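Local coordinates for Roadblock/LAMTOR2 domain-containing protein (Streptomyces avermitilis, PDB 3LEQ) that is of unknown function but belongs to the Roadblock/LC7 family, whose small alpha/beta domains often serve as regulators or partners of GTPases and motor complexes, at residues T10-V13 with D14-A17; V105-Q108 with M109-V113. One frame throughout, in Å; residues are numbered along the deposited sequence.

Interaction 1. Residues T10-V13 with D14-A17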
loop_
_atom_site.group_PDB
_atom_site.type_symbol
_atom_site.label_atom_id
_atom_site.label_comp_id
_atom_site.label_asym_id
_atom_site.label_seq_id
_atom_site.Cartn_x
_atom_site.Cartn_y
_atom_site.Cartn_z
ATOM N N THR A 10 -0.383 -1.605 -9.756
ATOM C CA THR A 10 -0.271 -0.479 -10.692
ATOM C C THR A 10 -1.680 -0.048 -11.120
ATOM O O THR A 10 -1.966 1.144 -11.246
ATOM C CB THR A 10 0.623 -0.837 -11.906
ATOM O OG1 THR A 10 1.848 -1.391 -11.428
ATOM C CG2 THR A 10 0.931 0.407 -12.786
ATOM N N GLY A 11 -2.556 -1.035 -11.290
ATOM C CA GLY A 11 -3.957 -0.822 -11.653
ATOM C C GLY A 11 -4.709 -0.036 -10.595
ATOM O O GLY A 11 -5.438 0.901 -10.921
ATOM N N LEU A 12 -4.516 -0.402 -9.327
ATOM C CA LEU A 12 -5.087 0.372 -8.216
ATOM C C LEU A 12 -4.646 1.842 -8.289
ATOM O O LEU A 12 -5.469 2.748 -8.188
ATOM C CB LEU A 12 -4.668 -0.221 -6.870
ATOM C CG LEU A 12 -5.064 0.568 -5.623
ATOM C CD1 LEU A 12 -6.558 0.416 -5.361
ATOM C CD2 LEU A 12 -4.249 0.126 -4.403
ATOM N N VAL A 13 -3.346 2.063 -8.452
ATOM C CA VAL A 13 -2.800 3.431 -8.485
ATOM C C VAL A 13 -3.360 4.218 -9.683
ATOM O O VAL A 13 -3.698 5.410 -9.559
ATOM C CB VAL A 13 -1.250 3.422 -8.530
ATOM C CG1 VAL A 13 -0.694 4.814 -8.889
ATOM C CG2 VAL A 13 -0.676 2.924 -7.224
ATOM N N ASP A 14 -3.469 3.547 -10.829
ATOM C CA ASP A 14 -3.960 4.177 -12.061
ATOM C C ASP A 14 -5.439 4.560 -12.001
ATOM O O ASP A 14 -5.809 5.656 -12.407
ATOM C CB ASP A 14 -3.663 3.296 -13.289
ATOM C CG ASP A 14 -2.254 3.533 -13.862
ATOM O OD1 ASP A 14 -1.400 4.117 -13.145
ATOM O OD2 ASP A 14 -1.994 3.140 -15.028
ATOM N N ARG A 15 -6.273 3.660 -11.492
ATOM C CA ARG A 15 -7.725 3.883 -11.458
ATOM C C ARG A 15 -8.141 4.829 -10.336
ATOM O O ARG A 15 -9.114 5.577 -10.493
ATOM C CB ARG A 15 -8.476 2.562 -11.271
ATOM C CG ARG A 15 -8.295 1.551 -12.388
ATOM C CD ARG A 15 -8.944 0.212 -12.011
ATOM N NE ARG A 15 -8.336 -0.425 -10.835
ATOM C CZ ARG A 15 -8.834 -0.408 -9.592
ATOM N NH1 ARG A 15 -9.975 0.209 -9.301
ATOM N NH2 ARG A 15 -8.188 -1.029 -8.624
ATOM N N VAL A 16 -7.427 4.788 -9.210
ATOM C CA VAL A 16 -7.859 5.523 -8.018
ATOM C C VAL A 16 -7.101 6.850 -7.814
ATOM O O VAL A 16 -5.955 6.867 -7.363
ATOM C CB VAL A 16 -7.824 4.638 -6.752
ATOM C CG1 VAL A 16 -8.456 5.369 -5.554
ATOM C CG2 VAL A 16 -8.540 3.324 -7.007
ATOM N N ALA A 17 -7.760 7.955 -8.163
ATOM C CA ALA A 17 -7.183 9.300 -8.031
ATOM C C ALA A 17 -6.568 9.530 -6.638
ATOM O O ALA A 17 -5.531 10.196 -6.505
ATOM C CB ALA A 17 -8.235 10.372 -8.343
#

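Interaction 2. Residues V105-Q108 with M109-V113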
loop_
_atom_site.group_PDB
_atom_site.type_symbol
_atom_site.label_atom_id
_atom_site.label_comp_id
_atom_site.label_asym_id
_atom_site.label_seq_id
_atom_site.Cartn_x
_atom_site.Cartn_y
_atom_site.Cartn_z
ATOM N N VAL A 105 -10.723 4.801 -0.276
ATOM C CA VAL A 105 -9.455 4.099 -0.370
ATOM C C VAL A 105 -9.541 2.741 0.336
ATOM O O VAL A 105 -9.113 1.736 -0.228
ATOM C CB VAL A 105 -8.303 4.930 0.204
ATOM C CG1 VAL A 105 -7.021 4.123 0.160
ATOM C CG2 VAL A 105 -8.122 6.216 -0.609
ATOM N N ALA A 106 -10.088 2.694 1.547
ATOM C CA ALA A 106 -10.185 1.412 2.249
ATOM C C ALA A 106 -11.018 0.391 1.470
ATOM O O ALA A 106 -10.663 -0.779 1.433
ATOM C CB ALA A 106 -10.706 1.586 3.657
ATOM N N TYR A 107 -12.114 0.832 0.858
ATOM C CA TYR A 107 -12.933 -0.041 0.019
ATOM C C TYR A 107 -12.122 -0.563 -1.165
ATOM O O TYR A 107 -12.102 -1.754 -1.445
ATOM C CB TYR A 107 -14.193 0.717 -0.485
ATOM C CG TYR A 107 -14.916 -0.035 -1.584
ATOM C CD1 TYR A 107 -15.796 -1.073 -1.282
ATOM C CD2 TYR A 107 -14.678 0.264 -2.933
ATOM C CE1 TYR A 107 -16.446 -1.778 -2.301
ATOM C CE2 TYR A 107 -15.312 -0.446 -3.957
ATOM C CZ TYR A 107 -16.194 -1.456 -3.633
ATOM O OH TYR A 107 -16.817 -2.143 -4.656
ATOM N N GLN A 108 -11.428 0.327 -1.855
ATOM C CA GLN A 108 -10.579 -0.090 -2.990
ATOM C C GLN A 108 -9.491 -1.106 -2.595
ATOM O O GLN A 108 -9.242 -2.092 -3.328
ATOM C CB GLN A 108 -9.936 1.130 -3.678
ATOM C CG GLN A 108 -10.935 1.999 -4.435
ATOM C CD GLN A 108 -11.451 1.347 -5.701
ATOM O OE1 GLN A 108 -10.900 0.356 -6.187
ATOM N NE2 GLN A 108 -12.508 1.918 -6.259
HETATM N N MSE A 109 -8.830 -0.859 -1.454
HETATM C CA MSE A 109 -7.817 -1.785 -0.946
HETATM C C MSE A 109 -8.440 -3.135 -0.594
HETATM O O MSE A 109 -7.880 -4.171 -0.903
HETATM C CB MSE A 109 -7.122 -1.194 0.277
HETATM C CG MSE A 109 -6.367 0.078 -0.027
HETATM SE SE MSE A 109 -5.621 0.885 1.575
HETATM C CE MSE A 109 -4.288 -0.444 2.085
ATOM N N ASN A 110 -9.603 -3.108 0.049
ATOM C CA ASN A 110 -10.305 -4.342 0.432
ATOM C C ASN A 110 -10.691 -5.163 -0.818
ATOM O O ASN A 110 -10.551 -6.382 -0.829
ATOM C CB ASN A 110 -11.547 -4.023 1.288
ATOM C CG ASN A 110 -11.204 -3.649 2.744
ATOM O OD1 ASN A 110 -10.125 -3.959 3.253
ATOM N ND2 ASN A 110 -12.140 -2.975 3.418
HETATM N N MSE A 111 -11.126 -4.478 -1.875
HETATM C CA MSE A 111 -11.450 -5.144 -3.152
HETATM C C MSE A 111 -10.197 -5.727 -3.794
HETATM O O MSE A 111 -10.241 -6.814 -4.359
HETATM C CB MSE A 111 -12.148 -4.184 -4.123
HETATM C CG MSE A 111 -13.541 -3.704 -3.663
HETATM SE SE MSE A 111 -14.796 -5.186 -3.246
HETATM C CE MSE A 111 -14.684 -5.122 -1.279
ATOM N N LEU A 112 -9.079 -5.013 -3.697
ATOM C CA LEU A 112 -7.798 -5.500 -4.227
ATOM C C LEU A 112 -7.354 -6.792 -3.521
ATOM O O LEU A 112 -6.952 -7.756 -4.167
ATOM C CB LEU A 112 -6.716 -4.418 -4.102
ATOM C CG LEU A 112 -5.312 -4.785 -4.602
ATOM C CD1 LEU A 112 -5.349 -5.234 -6.051
ATOM C CD2 LEU A 112 -4.315 -3.650 -4.402
ATOM N N VAL A 113 -7.412 -6.796 -2.182
ATOM C CA VAL A 113 -7.012 -7.967 -1.386
ATOM C C VAL A 113 -7.884 -9.179 -1.746
ATOM O O VAL A 113 -7.421 -10.309 -1.776
ATOM C CB VAL A 113 -7.049 -7.662 0.148
ATOM C CG1 VAL A 113 -6.913 -8.943 0.999
ATOM C CG2 VAL A 113 -5.950 -6.643 0.517
#

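Interaction 1. Residues T10-V13 with D14-A17
Gly11 and Arg15 meet one turn apart near the C-terminal end of helix 4-15. The amide of Arg15 donates to Gly11 O at 2.9 Å. The bond is fairly straight, with an N-H...O angle of 161°. The Arg15 side chain then folds back over the same carbonyl. Its CG lies anti to the carbonyl carbon (chi1 -63°), and a bend at chi3 turns the guanidinium back along the helix. Arg15 NE comes to 3.2 Å from Gly11 O, and Arg15 NH2 lies 3.4 Å from Leu12 CA, approaching obliquely. Arg15 NH1 probably bonds to Gln108 OE1 on helix 102-115. Thr10 O accepts from Asp14 N at 2.9 Å, and Asp14 CB and CG lie against the same oxygen. The Thr10 hydroxyl is engaged elsewhere, with Asp6 O and Thr36 N. The last bond of the series runs from Val16 N to Leu12 O at 3.0 Å and is more bent, at 147°. Val16 is where the backbone leaves helical geometry, yet its amide still closes the turn. Leu12 CD1 packs on Val16 CG2 at 3.9 Å, on the side facing helix 102-115. The chemistry implies a helix end where the carbonyls of Thr10, Gly11 and Leu12 are all used by backbone amides, with an arginine that probably adds positive charge where the helix dipole is negative.

Interaction 2. Residues V105-Q108 with M109-V113
Tyr107 and Met111, a selenomethionine, make the aromatic contact of this helical segment. Met111 CG makes a CH-pi contact over one face of the Tyr107 ring, 3.7 Å from its centroid and offset toward the rim at CZ. The bend at chi2 (-55°) puts Met111 SE near CE1 and OH of Tyr107, and the turn at chi3 brings CE back towards CE1. Met111 SE lies 4.5 Å from the centroid of the Tyr107 ring and 40° off its normal, an oblique Met-aromatic contact. Tyr107 CG is anti to the backbone N and beside the carbonyl carbon (chi1 168°), so that the ring stands out from the helix next to Met111.

The apolar contact lies on the buried side. Val105 CG1 touches SE of Met109, also a selenomethionine, at 3.8 Å. Both side chains face the antiparallel sheet of the Roadblock/LC7 fold, where Val105 packs on Thr96 and Ile82, and Met109 on Leu92 and Val94.

The backbone bonds are all i to i+4. Met109 N to Val105 O, Asn110 N to Ala106 O, Met111 N to Tyr107 O and Leu112 N to Gln108 O each measure 2.9 Å. The Asn110 amide group also leans over Ala106 O, with CG at 3.2 Å, although ND2 is poorly angled for a bond. Replacing Asn110 with an alanine would probably uncover Ala106 O on that side while sparing its backbone bond.

Overall arrangement
From the N terminus, interaction 1 comes first, at the end of helix 4-15, just before strand 19-26. Interaction 2 follows much later, in helix 102-115, after the last strand, 90-96. Each is local to its own helix and closes no long loop. They lie in series along the chain, and neither nests in nor crosses the other. In space their centres are about 11 Å apart and the two helices touch. Arg15 NH1 probably bonds Gln108 OE1, Val16 and Leu12 pack on Gln108, and Leu12 also meets Leu112. The two terminal helices are thereby joined, and 102-115 in turn packs on strands 80-85 and 90-96.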